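Local atomic coordinates of DocCel5: Type I dockerin repeat domain from A. cellulolyticus family 5 endoglucanase WP_010249057 S51I, L52N mutant (Acetivibrio cellulolyticus, PDB entry 5NRM), a protein that binds a cohesin module of scaffoldin B through a calcium-loaded dockerin fold, and so probably anchors its family 5 endoglucanase in the cellulosome. Residues D4-G9 with F16-N21. Residues are numbered along the deposited sequence; the frame is centred on the assembly and turned at random.
With CA (calcium ion), chain C.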
ATOM      1  N   ASP B   4     -13.780  -3.159   9.402  1.00 12.34           N
ATOM      2  CA  ASP B   4     -12.744  -3.459  10.426  1.00 11.29           C
ATOM      3  C   ASP B   4     -13.031  -4.902  10.911  1.00 11.35           C
ATOM      4  O   ASP B   4     -13.457  -5.158  12.044  1.00 12.00           O
ATOM      5  CB  ASP B   4     -12.823  -2.479  11.587  1.00 11.90           C
ATOM      6  CG  ASP B   4     -11.703  -2.702  12.597  1.00 11.07           C
ATOM      7  OD1 ASP B   4     -10.805  -3.439  12.244  1.00 10.48           O
ATOM      8  OD2 ASP B   4     -11.810  -2.199  13.750  1.00 12.12           O
ATOM      9  N   VAL B   5     -12.788  -5.884  10.045  1.00 11.36           N
ATOM     10  CA  VAL B   5     -13.088  -7.275  10.358  1.00 12.36           C
ATOM     11  C   VAL B   5     -12.259  -7.903  11.476  1.00 11.16           C
ATOM     12  O   VAL B   5     -12.754  -8.828  12.068  1.00 11.44           O
ATOM     13  CB  VAL B   5     -13.060  -8.186   9.060  1.00 13.45           C
ATOM     14  CG1 VAL B   5     -14.014  -7.661   8.012  1.00 15.29           C
ATOM     15  CG2 VAL B   5     -11.690  -8.355   8.507  1.00 12.86           C
ATOM     16  N   ASP B   6     -11.082  -7.369  11.821  1.00  9.82           N
ATOM     17  CA  ASP B   6     -10.355  -7.911  12.978  1.00  9.44           C
ATOM     18  C   ASP B   6     -10.600  -7.078  14.214  1.00  9.66           C
ATOM     19  O   ASP B   6     -10.106  -7.447  15.252  1.00 10.32           O
ATOM     20  CB  ASP B   6      -8.851  -8.081  12.775  1.00  8.99           C
ATOM     21  CG  ASP B   6      -8.099  -6.758  12.551  1.00  8.76           C
ATOM     22  OD1 ASP B   6      -8.632  -5.693  12.743  1.00  8.39           O
ATOM     23  OD2 ASP B   6      -6.907  -6.926  12.197  1.00  9.29           O
ATOM     24  N   GLY B   7     -11.376  -6.004  14.139  1.00  9.90           N
ATOM     25  CA  GLY B   7     -11.768  -5.280  15.334  1.00 10.82           C
ATOM     26  C   GLY B   7     -10.710  -4.407  15.954  1.00 10.76           C
ATOM     27  O   GLY B   7     -10.947  -3.927  17.084  1.00 12.06           O
ATOM     28  N   ASN B   8      -9.591  -4.200  15.259  1.00 10.00           N
ATOM     29  CA  ASN B   8      -8.468  -3.510  15.903  1.00 10.07           C
ATOM     30  C   ASN B   8      -8.621  -1.975  15.918  1.00 10.69           C
ATOM     31  O   ASN B   8      -7.894  -1.307  16.649  1.00 10.73           O
ATOM     32  CB  ASN B   8      -7.108  -3.934  15.383  1.00  9.68           C
ATOM     33  CG  ASN B   8      -6.782  -3.379  14.040  1.00  9.31           C
ATOM     34  OD1 ASN B   8      -7.661  -2.858  13.321  1.00  9.76           O
ATOM     35  ND2 ASN B   8      -5.527  -3.444  13.676  1.00  9.53           N
ATOM     36  N   GLY B   9      -9.645  -1.442  15.274  1.00 10.87           N
ATOM     37  CA  GLY B   9      -9.897   0.009  15.278  1.00 12.02           C
ATOM     38  C   GLY B   9      -9.590   0.694  13.935  1.00 11.56           C
ATOM     39  O   GLY B   9     -10.038   1.824  13.756  1.00 13.07           O
ATOM     40  N   PHE B  16      -8.241  -6.662   4.831  1.00  9.37           N
ATOM     41  CA  PHE B  16      -8.388  -7.149   3.457  1.00 10.14           C
ATOM     42  C   PHE B  16      -7.943  -8.591   3.289  1.00 10.49           C
ATOM     43  O   PHE B  16      -8.609  -9.367   2.634  1.00 11.35           O
ATOM     44  CB  PHE B  16      -7.525  -6.222   2.611  1.00  9.91           C
ATOM     45  CG  PHE B  16      -7.644  -6.309   1.094  1.00 11.00           C
ATOM     46  CD1 PHE B  16      -8.844  -6.238   0.469  1.00 12.01           C
ATOM     47  CD2 PHE B  16      -6.512  -6.344   0.338  1.00 11.06           C
ATOM     48  CE1 PHE B  16      -8.911  -6.221  -0.910  1.00 13.26           C
ATOM     49  CE2 PHE B  16      -6.574  -6.353  -1.066  1.00 12.37           C
ATOM     50  CZ  PHE B  16      -7.794  -6.303  -1.679  1.00 13.49           C
ATOM     51  N   ALA B  17      -6.828  -8.941   3.897  1.00  9.93           N
ATOM     52  CA  ALA B  17      -6.367 -10.311   3.929  1.00 10.86           C
ATOM     53  C   ALA B  17      -7.312 -11.314   4.608  1.00 11.56           C
ATOM     54  O   ALA B  17      -7.552 -12.449   4.121  1.00 12.95           O
ATOM     55  CB  ALA B  17      -4.994 -10.381   4.544  1.00 10.63           C
ATOM     56  N   LEU B  18      -7.862 -10.907   5.725  1.00 11.19           N
ATOM     57  CA  LEU B  18      -8.797 -11.739   6.409  1.00 12.11           C
ATOM     58  C   LEU B  18     -10.045 -11.940   5.557  1.00 12.88           C
ATOM     59  O   LEU B  18     -10.581 -13.037   5.497  1.00 13.66           O
ATOM     60  CB  LEU B  18      -9.197 -11.155   7.758  1.00 11.77           C
ATOM     61  CG  LEU B  18      -8.052 -11.196   8.801  1.00 11.35           C
ATOM     62  CD1 LEU B  18      -8.351 -10.323   9.966  1.00 11.40           C
ATOM     63  CD2 LEU B  18      -7.765 -12.587   9.344  1.00 12.48           C
ATOM     64  N   MET B  19     -10.504 -10.893   4.921  1.00 13.02           N
ATOM     65  CA  MET B  19     -11.621 -11.045   3.992  1.00 15.43           C
ATOM     66  C   MET B  19     -11.261 -12.043   2.853  1.00 16.04           C
ATOM     67  O   MET B  19     -12.078 -12.830   2.407  1.00 17.33           O
ATOM     68  CB  MET B  19     -11.960  -9.740   3.389  1.00 16.93           C
ATOM     69  CG  MET B  19     -12.537  -8.790   4.380  1.00 17.95           C
ATOM     70  SD  MET B  19     -13.046  -7.271   3.563  1.00 24.22           S
ATOM     71  CE  MET B  19     -14.455  -7.952   2.620  1.00 22.04           C
ATOM     72  N   ARG B  20      -9.991 -11.987   2.385  1.00 15.53           N
ATOM     73  CA  ARG B  20      -9.567 -12.931   1.313  1.00 16.78           C
ATOM     74  C   ARG B  20      -9.604 -14.350   1.845  1.00 17.74           C
ATOM     75  O   ARG B  20     -10.148 -15.254   1.193  1.00 19.21           O
ATOM     76  CB  ARG B  20      -8.142 -12.595   0.831  1.00 16.93           C
ATOM     77  CG  ARG B  20      -7.666 -13.420  -0.354  1.00 18.52           C
ATOM     78  CD  ARG B  20      -8.411 -13.071  -1.650  1.00 20.21           C
ATOM     79  NE  ARG B  20      -7.916 -13.890  -2.757  1.00 21.99           N
ATOM     80  CZ  ARG B  20      -8.531 -14.037  -3.923  1.00 25.34           C
ATOM     81  NH1 ARG B  20      -9.585 -13.300  -4.204  1.00 26.19           N
ATOM     82  NH2 ARG B  20      -8.039 -14.859  -4.838  1.00 26.90           N
ATOM     83  N   ASN B  21      -9.109 -14.549   3.062  1.00 17.12           N
ATOM     84  CA  ASN B  21      -9.156 -15.887   3.620  1.00 19.86           C
ATOM     85  C   ASN B  21     -10.558 -16.380   3.809  1.00 20.65           C
ATOM     86  O   ASN B  21     -10.808 -17.582   3.618  1.00 21.74           O
ATOM     87  CB  ASN B  21      -8.433 -15.979   4.928  1.00 20.07           C
ATOM     88  CG  ASN B  21      -6.980 -16.238   4.757  1.00 22.18           C
ATOM     89  OD1 ASN B  21      -6.173 -15.895   5.636  1.00 26.02           O
ATOM     90  ND2 ASN B  21      -6.618 -16.858   3.658  1.00 23.73           N
TER
HETATM   91 CA    CA C 101      -8.691  -3.761  11.344  1.00  8.73          CA
HETATM   92  O   HOH W   1      -6.466  -4.554  10.872  1.00  8.67           O
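V5 rests its two methyl groups on helix 13-23, one at each of two consecutive residues. CG2 lies 3.8 Å from CB of L18, the two side chains running past each other in opposite directions, while CG1 meets CG of M19 at 4.1 Å, where the M19 chain crosses V5 at about a right angle. With CG1 anti to the carbonyl carbon (chi1 -56°), CG2 falls between backbone N and carbonyl carbon and is the arm that meets L18. Branching at CB parts the methyls right at the backbone, letting a short side chain reach both neighbours in this buried spot. M19, bent at chi3, also packs on M55 of helix 49-59. L18 CD1 rests 3.6 Å from CB of D6; the aspartate turns its methylene to the leucine while its OD1 binds calcium.

This is the first calcium-binding loop of a type I dockerin, an EF-hand-like loop followed by a helix, with S10 and D15 completing the site. D4 and D6, in the type I turn D4-G7, and N8 just after it each give one side-chain oxygen: D4 OD1 at 2.3 Å, D6 OD1 and N8 OD1 both at 2.4 Å. A water on the calcium donates to D6 OD2 at 2.8 Å. D6 OD1 also accepts the backbone N of N8 at 3.1 Å in an Asx turn, approached from above the carboxylate plane, and D4 OD2 takes the N of G9 on its syn side at 2.8 Å. Toward solvent the packing ends: G7, N8 and G9 are exposed and do not touch the helical segment. Positive phi (76°) favours glycine at G7; at G9 a CB would jam against the carbonyl O of N8.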